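Local atomic coordinates of outer membrane protein assembly factor BamA (Haemophilus ducreyi, PDB entry 4K3C), a protein that is probably the central barrel component of the Bam complex, assembling beta-barrel proteins and inserting them into the outer membrane. Residues Ala239-Lys244 and Asp271-Val276; Gly427-Val432 and Trp465-Lys470. One frame throughout, in Å; residues are numbered along the deposited sequence.

Contact 1 of 2, residues Ala239-Lys244 and Asp271-Val276; sequences AAYKRK and DKLRNV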
ATOM      1  N   ALA A 239      11.571  -9.296  28.523  1.00 77.31           N
ATOM      2  CA  ALA A 239      11.687 -10.663  28.066  1.00 70.63           C
ATOM      3  C   ALA A 239      12.444 -10.330  26.792  1.00 64.55           C
ATOM      4  O   ALA A 239      11.917 -10.374  25.675  1.00 61.92           O
ATOM      5  CB  ALA A 239      10.340 -11.310  27.788  1.00 56.38           C
ATOM      6  N   ALA A 240      13.672  -9.879  27.012  1.00 51.54           N
ATOM      7  CA  ALA A 240      14.527  -9.470  25.941  1.00 53.72           C
ATOM      8  C   ALA A 240      15.105 -10.726  25.350  1.00 55.82           C
ATOM      9  O   ALA A 240      15.132 -11.771  26.007  1.00 56.96           O
ATOM     10  CB  ALA A 240      15.615  -8.589  26.464  1.00 58.80           C
ATOM     11  N   TYR A 241      15.530 -10.621  24.098  1.00 49.37           N
ATOM     12  CA  TYR A 241      16.250 -11.695  23.440  1.00 52.11           C
ATOM     13  C   TYR A 241      17.030 -11.039  22.318  1.00 55.29           C
ATOM     14  O   TYR A 241      16.786  -9.875  22.003  1.00 60.09           O
ATOM     15  CB  TYR A 241      15.288 -12.770  22.912  1.00 44.78           C
ATOM     16  CG  TYR A 241      14.271 -12.263  21.907  1.00 46.27           C
ATOM     17  CD1 TYR A 241      14.575 -12.214  20.549  1.00 41.00           C
ATOM     18  CD2 TYR A 241      13.004 -11.845  22.308  1.00 33.62           C
ATOM     19  CE1 TYR A 241      13.656 -11.758  19.628  1.00 32.55           C
ATOM     20  CE2 TYR A 241      12.084 -11.389  21.395  1.00 32.41           C
ATOM     21  CZ  TYR A 241      12.411 -11.350  20.056  1.00 39.72           C
ATOM     22  OH  TYR A 241      11.496 -10.897  19.131  1.00 49.95           O
ATOM     23  N   LYS A 242      17.981 -11.758  21.733  1.00 49.42           N
ATOM     24  CA  LYS A 242      18.640 -11.273  20.526  1.00 45.21           C
ATOM     25  C   LYS A 242      18.399 -12.231  19.373  1.00 45.92           C
ATOM     26  O   LYS A 242      18.567 -13.440  19.521  1.00 34.88           O
ATOM     27  CB  LYS A 242      20.128 -11.050  20.763  1.00 45.52           C
ATOM     28  CG  LYS A 242      20.409  -9.814  21.615  1.00 51.71           C
ATOM     29  CD  LYS A 242      21.716  -9.948  22.400  1.00 50.12           C
ATOM     30  CE  LYS A 242      21.758  -9.010  23.586  1.00 47.16           C
ATOM     31  NZ  LYS A 242      23.073  -9.083  24.272  1.00 57.66           N
ATOM     32  N   ARG A 243      17.973 -11.682  18.236  1.00 33.03           N
ATOM     33  CA  ARG A 243      17.687 -12.491  17.057  1.00 32.90           C
ATOM     34  C   ARG A 243      18.420 -11.963  15.845  1.00 36.52           C
ATOM     35  O   ARG A 243      18.397 -10.772  15.558  1.00 48.59           O
ATOM     36  CB  ARG A 243      16.192 -12.526  16.757  1.00 36.01           C
ATOM     37  CG  ARG A 243      15.797 -13.610  15.768  1.00 34.85           C
ATOM     38  CD  ARG A 243      14.405 -13.384  15.227  1.00 38.40           C
ATOM     39  NE  ARG A 243      14.323 -12.129  14.485  1.00 49.27           N
ATOM     40  CZ  ARG A 243      13.552 -11.095  14.818  1.00 64.95           C
ATOM     41  NH1 ARG A 243      13.560 -10.003  14.061  1.00 66.23           N
ATOM     42  NH2 ARG A 243      12.772 -11.148  15.899  1.00 69.09           N
ATOM     43  N   LYS A 244      19.072 -12.859  15.131  1.00 37.65           N
ATOM     44  CA  LYS A 244      19.789 -12.477  13.933  1.00 44.27           C
ATOM     45  C   LYS A 244      19.134 -13.303  12.862  1.00 53.79           C
ATOM     46  O   LYS A 244      19.034 -14.527  12.985  1.00 52.82           O
ATOM     47  CB  LYS A 244      21.266 -12.850  14.066  1.00 46.08           C
ATOM     48  CG  LYS A 244      22.222 -12.106  13.160  1.00 62.36           C
ATOM     49  CD  LYS A 244      23.670 -12.447  13.557  1.00 85.83           C
ATOM     50  CE  LYS A 244      24.714 -11.603  12.820  1.00 94.59           C
ATOM     51  NZ  LYS A 244      26.105 -11.927  13.257  1.00 91.82           N
ATOM     52  N   ASP A 271      16.855 -18.135  11.233  1.00 39.96           N
ATOM     53  CA  ASP A 271      16.849 -17.323  12.455  1.00 37.74           C
ATOM     54  C   ASP A 271      17.848 -17.899  13.439  1.00 42.33           C
ATOM     55  O   ASP A 271      17.901 -19.116  13.627  1.00 41.23           O
ATOM     56  CB  ASP A 271      15.484 -17.375  13.154  1.00 41.42           C
ATOM     57  CG  ASP A 271      14.350 -16.857  12.303  1.00 45.39           C
ATOM     58  OD1 ASP A 271      14.155 -15.615  12.223  1.00 45.13           O
ATOM     59  OD2 ASP A 271      13.631 -17.713  11.742  1.00 46.89           O
ATOM     60  N   LYS A 272      18.607 -17.031  14.098  1.00 32.96           N
ATOM     61  CA  LYS A 272      19.589 -17.472  15.072  1.00 34.22           C
ATOM     62  C   LYS A 272      19.380 -16.634  16.321  1.00 53.35           C
ATOM     63  O   LYS A 272      19.364 -15.403  16.244  1.00 62.32           O
ATOM     64  CB  LYS A 272      21.007 -17.301  14.516  1.00 34.48           C
ATOM     65  CG  LYS A 272      22.109 -17.917  15.367  1.00101.38           C
ATOM     66  CD  LYS A 272      23.520 -17.620  14.827  1.00 96.26           C
ATOM     67  CE  LYS A 272      23.734 -18.140  13.398  1.00 86.54           C
ATOM     68  NZ  LYS A 272      23.256 -17.186  12.347  1.00 76.16           N
ATOM     69  N   LEU A 273      19.194 -17.289  17.467  1.00 48.58           N
ATOM     70  CA  LEU A 273      18.932 -16.565  18.709  1.00 44.31           C
ATOM     71  C   LEU A 273      19.993 -16.804  19.779  1.00 56.02           C
ATOM     72  O   LEU A 273      20.412 -17.935  20.016  1.00 61.13           O
ATOM     73  CB  LEU A 273      17.526 -16.869  19.239  1.00 39.34           C
ATOM     74  CG  LEU A 273      16.382 -16.198  18.457  1.00 42.45           C
ATOM     75  CD1 LEU A 273      16.022 -16.948  17.179  1.00 38.79           C
ATOM     76  CD2 LEU A 273      15.142 -15.971  19.332  1.00 45.95           C
ATOM     77  N   ARG A 274      20.432 -15.712  20.403  1.00 63.74           N
ATOM     78  CA  ARG A 274      21.424 -15.732  21.478  1.00 59.03           C
ATOM     79  C   ARG A 274      20.836 -14.938  22.655  1.00 62.98           C
ATOM     80  O   ARG A 274      19.803 -14.265  22.491  1.00 47.83           O
ATOM     81  CB  ARG A 274      22.742 -15.111  20.997  1.00 54.83           C
ATOM     82  CG  ARG A 274      22.733 -13.577  20.882  1.00 70.56           C
ATOM     83  CD  ARG A 274      23.674 -13.053  19.790  1.00 85.03           C
ATOM     84  NE  ARG A 274      25.051 -13.506  19.974  1.00106.40           N
ATOM     85  CZ  ARG A 274      25.957 -13.585  18.999  1.00116.22           C
ATOM     86  NH1 ARG A 274      25.636 -13.245  17.752  1.00112.47           N
ATOM     87  NH2 ARG A 274      27.190 -14.012  19.273  1.00117.94           N
ATOM     88  N   ASN A 275      21.493 -14.998  23.817  1.00 74.22           N
ATOM     89  CA  ASN A 275      20.924 -14.460  25.048  1.00 74.15           C
ATOM     90  C   ASN A 275      19.752 -15.393  25.333  1.00 79.65           C
ATOM     91  O   ASN A 275      19.954 -16.604  25.464  1.00 74.24           O
ATOM     92  CB  ASN A 275      20.523 -12.973  24.875  1.00126.68           C
ATOM     93  CG  ASN A 275      19.926 -12.338  26.133  1.00128.89           C
ATOM     94  OD1 ASN A 275      19.249 -12.992  26.923  1.00132.01           O
ATOM     95  ND2 ASN A 275      20.151 -11.036  26.294  1.00126.62           N
ATOM     96  N   VAL A 276      18.535 -14.848  25.353  1.00 83.27           N
ATOM     97  CA  VAL A 276      17.325 -15.587  25.732  1.00 68.48           C
ATOM     98  C   VAL A 276      17.464 -16.123  27.145  1.00 65.08           C
ATOM     99  O   VAL A 276      17.964 -17.236  27.340  1.00 57.56           O
ATOM    100  CB  VAL A 276      17.019 -16.760  24.797  1.00 63.07           C
ATOM    101  CG1 VAL A 276      15.580 -17.178  24.980  1.00 72.10           C
ATOM    102  CG2 VAL A 276      17.266 -16.374  23.351  1.00 65.81           C
TER

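Contact 2 of 2, residues Gly427-Val432 and Trp465-Lys470; sequences GGNAMV and WNTKWK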
ATOM      1  N   GLY A 427       4.587 -12.063  25.580  1.00 42.59           N
ATOM      2  CA  GLY A 427       3.778 -12.091  24.376  1.00 36.86           C
ATOM      3  C   GLY A 427       2.820 -13.265  24.277  1.00 45.48           C
ATOM      4  O   GLY A 427       2.974 -14.255  24.997  1.00 50.85           O
ATOM      5  N   GLY A 428       1.838 -13.163  23.374  1.00 39.51           N
ATOM      6  CA  GLY A 428       0.795 -14.167  23.247  1.00 45.59           C
ATOM      7  C   GLY A 428       0.467 -14.505  21.809  1.00 49.55           C
ATOM      8  O   GLY A 428       0.919 -13.801  20.911  1.00 49.24           O
ATOM      9  N   ASN A 429      -0.320 -15.565  21.593  1.00 31.78           N
ATOM     10  CA  ASN A 429      -0.632 -16.026  20.240  1.00 33.99           C
ATOM     11  C   ASN A 429      -1.997 -15.579  19.711  1.00 37.92           C
ATOM     12  O   ASN A 429      -2.480 -16.088  18.684  1.00 40.51           O
ATOM     13  CB  ASN A 429      -0.508 -17.546  20.125  1.00 34.35           C
ATOM     14  CG  ASN A 429      -1.577 -18.272  20.911  1.00 40.52           C
ATOM     15  OD1 ASN A 429      -1.932 -17.869  22.021  1.00 45.51           O
ATOM     16  ND2 ASN A 429      -2.098 -19.347  20.342  1.00 33.72           N
ATOM     17  N   ALA A 430      -2.610 -14.627  20.411  1.00 30.73           N
ATOM     18  CA  ALA A 430      -3.924 -14.103  20.026  1.00 35.75           C
ATOM     19  C   ALA A 430      -4.057 -12.661  20.458  1.00 38.04           C
ATOM     20  O   ALA A 430      -3.889 -12.335  21.626  1.00 40.97           O
ATOM     21  CB  ALA A 430      -5.018 -14.915  20.616  1.00 31.17           C
ATOM     22  N   MET A 431      -4.347 -11.803  19.494  1.00 29.20           N
ATOM     23  CA  MET A 431      -4.434 -10.381  19.731  1.00 34.37           C
ATOM     24  C   MET A 431      -5.726  -9.898  19.072  1.00 41.38           C
ATOM     25  O   MET A 431      -6.077 -10.354  17.985  1.00 41.87           O
ATOM     26  CB  MET A 431      -3.202  -9.672  19.144  1.00 31.76           C
ATOM     27  CG  MET A 431      -3.259  -8.165  19.204  1.00 44.70           C
ATOM     28  SD  MET A 431      -1.667  -7.327  19.257  1.00 27.63           S
ATOM     29  CE  MET A 431      -1.117  -7.583  17.591  1.00 29.13           C
ATOM     30  N   VAL A 432      -6.471  -9.044  19.760  1.00 28.59           N
ATOM     31  CA  VAL A 432      -7.527  -8.294  19.121  1.00 29.32           C
ATOM     32  C   VAL A 432      -7.374  -6.864  19.609  1.00 34.61           C
ATOM     33  O   VAL A 432      -7.038  -6.614  20.772  1.00 38.00           O
ATOM     34  CB  VAL A 432      -8.961  -8.842  19.424  1.00 38.95           C
ATOM     35  CG1 VAL A 432      -9.996  -8.095  18.608  1.00 28.86           C
ATOM     36  CG2 VAL A 432      -9.073 -10.322  19.113  1.00 31.65           C
ATOM     37  N   TRP A 465      -3.682 -12.443  24.564  1.00 31.63           N
ATOM     38  CA  TRP A 465      -3.696 -13.606  25.424  1.00 37.87           C
ATOM     39  C   TRP A 465      -3.022 -14.824  24.815  1.00 39.75           C
ATOM     40  O   TRP A 465      -2.728 -14.847  23.623  1.00 38.71           O
ATOM     41  CB  TRP A 465      -5.130 -13.947  25.832  1.00 40.64           C
ATOM     42  CG  TRP A 465      -6.042 -14.584  24.775  1.00 37.85           C
ATOM     43  CD1 TRP A 465      -6.411 -15.887  24.709  1.00 33.77           C
ATOM     44  CD2 TRP A 465      -6.722 -13.924  23.699  1.00 32.11           C
ATOM     45  NE1 TRP A 465      -7.266 -16.087  23.665  1.00 33.46           N
ATOM     46  CE2 TRP A 465      -7.480 -14.893  23.031  1.00 32.46           C
ATOM     47  CE3 TRP A 465      -6.755 -12.607  23.234  1.00 52.34           C
ATOM     48  CZ2 TRP A 465      -8.267 -14.599  21.924  1.00 31.97           C
ATOM     49  CZ3 TRP A 465      -7.532 -12.317  22.127  1.00 47.95           C
ATOM     50  CH2 TRP A 465      -8.281 -13.312  21.488  1.00 31.12           C
ATOM     51  N   ASN A 466      -2.809 -15.827  25.665  1.00 34.20           N
ATOM     52  CA  ASN A 466      -2.196 -17.095  25.325  1.00 47.59           C
ATOM     53  C   ASN A 466      -3.264 -18.171  25.388  1.00 44.24           C
ATOM     54  O   ASN A 466      -3.644 -18.605  26.482  1.00 44.28           O
ATOM     55  CB  ASN A 466      -1.118 -17.392  26.372  1.00 54.88           C
ATOM     56  CG  ASN A 466      -0.438 -18.753  26.194  1.00 53.57           C
ATOM     57  OD1 ASN A 466      -0.939 -19.651  25.500  1.00 40.48           O
ATOM     58  ND2 ASN A 466       0.720 -18.912  26.854  1.00 56.01           N
ATOM     59  N   THR A 467      -3.721 -18.631  24.227  1.00 39.70           N
ATOM     60  CA  THR A 467      -4.688 -19.728  24.159  1.00 36.16           C
ATOM     61  C   THR A 467      -4.261 -21.010  24.870  1.00 47.56           C
ATOM     62  O   THR A 467      -5.109 -21.788  25.297  1.00 53.04           O
ATOM     63  CB  THR A 467      -5.010 -20.114  22.719  1.00 39.50           C
ATOM     64  OG1 THR A 467      -3.825 -20.635  22.099  1.00 36.73           O
ATOM     65  CG2 THR A 467      -5.510 -18.907  21.945  1.00 34.43           C
ATOM     66  N   LYS A 468      -2.968 -21.268  25.004  1.00 37.95           N
ATOM     67  CA  LYS A 468      -2.603 -22.551  25.586  1.00 48.08           C
ATOM     68  C   LYS A 468      -2.352 -22.473  27.088  1.00 49.09           C
ATOM     69  O   LYS A 468      -2.058 -23.488  27.718  1.00 47.44           O
ATOM     70  CB  LYS A 468      -1.420 -23.180  24.839  1.00 47.62           C
ATOM     71  CG  LYS A 468      -1.588 -23.149  23.322  1.00 53.06           C
ATOM     72  CD  LYS A 468      -0.772 -24.218  22.623  1.00 59.80           C
ATOM     73  CE  LYS A 468      -0.517 -23.869  21.153  1.00 56.73           C
ATOM     74  NZ  LYS A 468       0.804 -23.188  20.936  1.00 56.38           N
ATOM     75  N   TRP A 469      -2.497 -21.277  27.662  1.00 39.88           N
ATOM     76  CA  TRP A 469      -2.177 -21.061  29.076  1.00 49.08           C
ATOM     77  C   TRP A 469      -3.067 -21.886  30.059  1.00 63.59           C
ATOM     78  O   TRP A 469      -2.770 -22.016  31.265  1.00 48.21           O
ATOM     79  CB  TRP A 469      -2.140 -19.563  29.420  1.00 39.82           C
ATOM     80  CG  TRP A 469      -1.793 -19.344  30.865  1.00 56.16           C
ATOM     81  CD1 TRP A 469      -2.667 -19.179  31.900  1.00 56.10           C
ATOM     82  CD2 TRP A 469      -0.481 -19.336  31.447  1.00 56.07           C
ATOM     83  NE1 TRP A 469      -1.986 -19.054  33.084  1.00 59.06           N
ATOM     84  CE2 TRP A 469      -0.643 -19.144  32.836  1.00 54.56           C
ATOM     85  CE3 TRP A 469       0.814 -19.466  30.929  1.00 51.25           C
ATOM     86  CZ2 TRP A 469       0.437 -19.078  33.711  1.00 50.46           C
ATOM     87  CZ3 TRP A 469       1.884 -19.400  31.797  1.00 53.73           C
ATOM     88  CH2 TRP A 469       1.688 -19.201  33.177  1.00 58.89           C
ATOM     89  N   LYS A 470      -4.135 -22.467  29.520  1.00 72.45           N
ATOM     90  CA  LYS A 470      -4.981 -23.367  30.284  1.00 77.07           C
ATOM     91  C   LYS A 470      -4.188 -24.572  30.781  1.00 83.63           C
ATOM     92  O   LYS A 470      -4.389 -25.023  31.907  1.00 85.66           O
ATOM     93  CB  LYS A 470      -6.150 -23.837  29.424  1.00 83.79           C
ATOM     94  CG  LYS A 470      -6.814 -22.713  28.639  1.00 92.20           C
ATOM     95  CD  LYS A 470      -8.010 -23.227  27.839  1.00 96.58           C
ATOM     96  CE  LYS A 470      -7.608 -24.328  26.870  1.00 95.34           C
ATOM     97  NZ  LYS A 470      -8.734 -24.775  25.998  1.00 94.29           N
TER

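Contact 1 of 2, residues Ala239-Lys244 and Asp271-Val276
Lys272 O takes the backbone N-H of Lys244 at 2.8 Å, a bond bent little from straight (166° at the hydrogen), and the CA-H of Arg243 leans on the same oxygen. This is antiparallel barrel pairing at the open end of a beta hairpin, where strands 242-254 and 260-274 of the Omp85 barrel run out into their extracellular loops. Lys244 and Lys272 form one hydrogen-bonded pair, Lys242 and Arg274 the next, and Arg243 and Leu273 stand between them as a non-hydrogen-bonded pair. The return bond, Lys272 N to Lys244 O, is also 2.8 Å.

Alternation of side chains gives the two faces different characters. Lys242, Lys244, Lys272 and Arg274 share one face, turned away from the barrel interior. Aliphatic stems pack there, Lys242 CB meeting Arg274 CG at 3.6 Å. The basic ends crowd this outward face, Lys244 NZ coming to 4.7 Å from Arg274 NH1, a closeness of like charges that may carry some electrostatic cost. Arg243 and Leu273 share the inner face with Tyr241. A chi1 of -166° swings Arg243 CG away from the backbone N, and the chain runs alongside Leu273, CG against CD1 at 3.6 Å. The chain then bends at chi3, and NH1 of the guanidinium forms a salt bridge with Glu228 OE2 on strand 220-231. Asp271 is a more distant countercharge, its carboxylate plane nearly perpendicular to the guanidinium. The other methyl of Leu273, CD2, approaches Tyr241 CD1 obliquely at 4.0 Å.

Contact 2 of 2, residues Gly427-Val432 and Trp465-Lys470
Trp465 lays its indole across Ala430 where strands 430-440 and 453-465 meet the extracellular loops of the barrel, the last antiparallel hydrogen-bonded pair of this hairpin. From CB, chi1 of 74° sets CG between the backbone N and the carbonyl carbon, which brings the ring over its partner strand. CE3 lies against Ala430 O at 3.3 Å, and CE2 and CZ2 rest on Ala430 CB, with NE1 more distant from it. That methyl sits 3.4 Å from the centroid of the six-membered ring, only 11° off its normal, a face-on CH-pi contact. At the far end CZ3 and CH2 both meet Val432 CG2 at the ring edge, 3.9 Å from each. In the backbone, Trp465 N donates to Ala430 O at 2.9 Å; the reciprocal bond from Ala430 N is weak.

Past the pair, side-chain amides join the backbone bonding. Asn466 OD1 accepts from Lys468 N, an Asx turn within a type I beta turn from Asn466 to Trp469. Bonds at both ends fix the rotation of the buried Asn429 amide: Thr467 N reaches an OD1 lone pair at 2.9 Å, and ND2 donates to Thr376 O and, in the amide plane, to Thr467 OG1 at 2.8 Å.

Overall arrangement
Contacts 1 and 2 come in series along the chain, each pairing strand ends at the extracellular rim of the same Omp85 barrel. Their centres are 21 Å apart and their nearest atoms about 6 Å, without touching. Contact 1 belongs to strands 242-254 and 260-274, contact 2 to strands 430-440 and 453-465, with four further barrel strands between the two hairpins. Their link runs through the long loop leading into residues 427-432: its Asp424 accepts a hydrogen bond from Ala239 N, and its Tyr387 packs on Leu273. Neighbouring strands thus stay paired up to the rim, and the chain then leaves into extracellular loops, which in BamA fold over the mouth of the barrel.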